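Local coordinates for protein aeromonas extracellular serine protease (Aeromonas sobria, PDB 3WQB) that cleaves peptide bonds after paired basic residues, one of them lysine, as a calcium-binding, subtilisin-like secreted serine protease of the furin subfamily and probable virulence factor, at residues 55-60 with 279-284. The protein carries 1 engineered substitution. Sequence-based numbering, arbitrary orientation.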
loop_
_atom_site.group_PDB
_atom_site.type_symbol
_atom_site.label_atom_id
_atom_site.label_comp_id
_atom_site.label_asym_id
_atom_site.label_seq_id
_atom_site.Cartn_x
_atom_site.Cartn_y
_atom_site.Cartn_z
ATOM N N ASN A 55 19.140 -10.586 8.182
ATOM C CA ASN A 55 17.793 -10.123 7.865
ATOM C C ASN A 55 17.786 -8.627 7.557
ATOM O O ASN A 55 17.563 -7.783 8.420
ATOM C CB ASN A 55 16.848 -10.510 9.000
ATOM C CG ASN A 55 16.700 -12.006 9.118
ATOM O OD1 ASN A 55 17.133 -12.620 10.101
ATOM N ND2 ASN A 55 16.105 -12.612 8.104
ATOM N N ASP A 56 18.071 -8.333 6.295
ATOM C CA ASP A 56 18.301 -6.980 5.806
ATOM C C ASP A 56 18.032 -6.975 4.302
ATOM O O ASP A 56 17.530 -7.963 3.760
ATOM C CB ASP A 56 19.739 -6.544 6.138
ATOM C CG ASP A 56 20.782 -7.562 5.694
ATOM O OD1 ASP A 56 20.670 -8.073 4.560
ATOM O OD2 ASP A 56 21.718 -7.842 6.475
ATOM N N LEU A 57 18.391 -5.891 3.620
ATOM C CA LEU A 57 18.130 -5.784 2.184
ATOM C C LEU A 57 19.200 -6.434 1.305
ATOM O O LEU A 57 19.115 -6.376 0.070
ATOM C CB LEU A 57 17.922 -4.327 1.786
ATOM C CG LEU A 57 16.751 -3.649 2.493
ATOM C CD1 LEU A 57 16.817 -2.143 2.281
ATOM C CD2 LEU A 57 15.402 -4.207 2.026
ATOM N N ASN A 58 20.208 -7.040 1.942
ATOM C CA ASN A 58 21.366 -7.650 1.268
ATOM C C ASN A 58 21.864 -6.793 0.121
ATOM O O ASN A 58 21.864 -7.204 -1.043
ATOM C CB ASN A 58 21.120 -9.106 0.828
ATOM C CG ASN A 58 22.426 -9.875 0.642
ATOM O OD1 ASN A 58 23.364 -9.725 1.425
ATOM N ND2 ASN A 58 22.494 -10.681 -0.401
ATOM N N LEU A 59 22.276 -5.574 0.467
ATOM C CA LEU A 59 22.674 -4.577 -0.526
ATOM C C LEU A 59 24.156 -4.229 -0.429
ATOM O O LEU A 59 24.632 -3.337 -1.138
ATOM C CB LEU A 59 21.827 -3.304 -0.395
ATOM C CG LEU A 59 21.720 -2.635 0.979
ATOM C CD1 LEU A 59 23.050 -2.109 1.492
ATOM C CD2 LEU A 59 20.696 -1.513 0.904
ATOM N N TRP A 60 24.895 -4.947 0.416
ATOM C CA TRP A 60 26.300 -4.602 0.656
ATOM C C TRP A 60 27.169 -4.610 -0.615
ATOM O O TRP A 60 28.082 -3.802 -0.744
ATOM C CB TRP A 60 26.890 -5.492 1.746
ATOM C CG TRP A 60 26.942 -6.951 1.410
ATOM C CD1 TRP A 60 26.027 -7.906 1.748
ATOM C CD2 TRP A 60 27.980 -7.623 0.682
ATOM N NE1 TRP A 60 26.427 -9.134 1.270
ATOM C CE2 TRP A 60 27.620 -8.987 0.611
ATOM C CE3 TRP A 60 29.173 -7.201 0.073
ATOM C CZ2 TRP A 60 28.418 -9.937 -0.034
ATOM C CZ3 TRP A 60 29.963 -8.149 -0.577
ATOM C CH2 TRP A 60 29.578 -9.497 -0.628
ATOM N N LEU A 279 6.426 -7.969 -2.346
ATOM C CA LEU A 279 7.682 -8.210 -1.642
ATOM C C LEU A 279 7.542 -7.839 -0.171
ATOM O O LEU A 279 6.684 -7.019 0.210
ATOM C CB LEU A 279 8.817 -7.371 -2.253
ATOM C CG LEU A 279 9.295 -7.690 -3.662
ATOM C CD1 LEU A 279 10.032 -6.505 -4.216
ATOM C CD2 LEU A 279 10.162 -8.946 -3.661
ATOM N N SER A 280 8.420 -8.431 0.633
ATOM C CA SER A 280 8.675 -8.015 2.003
ATOM C C SER A 280 9.919 -7.130 2.030
ATOM O O SER A 280 10.914 -7.409 1.350
ATOM C CB SER A 280 8.922 -9.258 2.860
ATOM O OG SER A 280 9.247 -8.939 4.210
ATOM N N ALA A 281 9.871 -6.058 2.812
ATOM C CA ALA A 281 11.052 -5.249 3.034
ATOM C C ALA A 281 11.109 -4.807 4.481
ATOM O O ALA A 281 10.154 -4.977 5.226
ATOM C CB ALA A 281 11.092 -4.064 2.047
ATOM N N THR A 282 12.245 -4.237 4.860
ATOM C CA THR A 282 12.553 -3.905 6.248
ATOM C C THR A 282 11.686 -2.782 6.819
ATOM O O THR A 282 11.629 -1.690 6.269
ATOM C CB THR A 282 14.029 -3.525 6.371
ATOM O OG1 THR A 282 14.364 -2.632 5.303
ATOM C CG2 THR A 282 14.890 -4.749 6.217
ATOM N N GLY A 283 11.019 -3.074 7.930
ATOM C CA GLY A 283 10.241 -2.073 8.658
ATOM C C GLY A 283 10.428 -2.103 10.169
ATOM O O GLY A 283 10.155 -1.113 10.829
ATOM N N GLY A 284 10.885 -3.229 10.722
ATOM C CA GLY A 284 11.161 -3.319 12.150
ATOM C C GLY A 284 9.924 -3.352 13.020
ATOM O O GLY A 284 8.814 -3.640 12.549
#
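With chi1 at 45°, T282 holds OG1 between its backbone N and carbonyl carbon and sends CG2 anti to the carbonyl carbon; the two branches thereby meet different parts of the 55-60 loop. In L57 (chi1 -60°), CG anti to the carbonyl carbon and beside the backbone N carries the CD2 branch to T282 OG1 and A281 CB. The threonine hydroxyl lies against the fork of L57: T282 OG1 is nearly equidistant from L57 CG, CD1 and CD2, at 3.8 to 3.9 Å, and nearest to CD2. These are van der Waals separations; the hydroxyl's hydrogen bond is made instead with S341 OG. On the other branch, the T282 methyl CG2 approaches the backbone at D56 CA, 4.1 Å away. A looser apolar contact, L57 CD2 to A281 CB at 4.3 Å, extends the interface one residue back along the strand.

D56 OD1 accepts from N58 N at 2.9 Å, closing an Asx turn around L57; the N-H meets the anti side of the carboxylate, 32° out of its plane. D56 OD2 accepts a hydrogen bond from N40 N and forms a salt bridge with R23, while OD1 pairs with R18.

The contact thus joins the loop leading into helix 60-64 to the end of edge strand 277-282 in the parallel subtilisin-type sheet. L57 and A281 both touch S341 of helix 335-352, which also carries A336, the changed residue at the predicted charge-relay position, its side chain about 11 Å from that of A281.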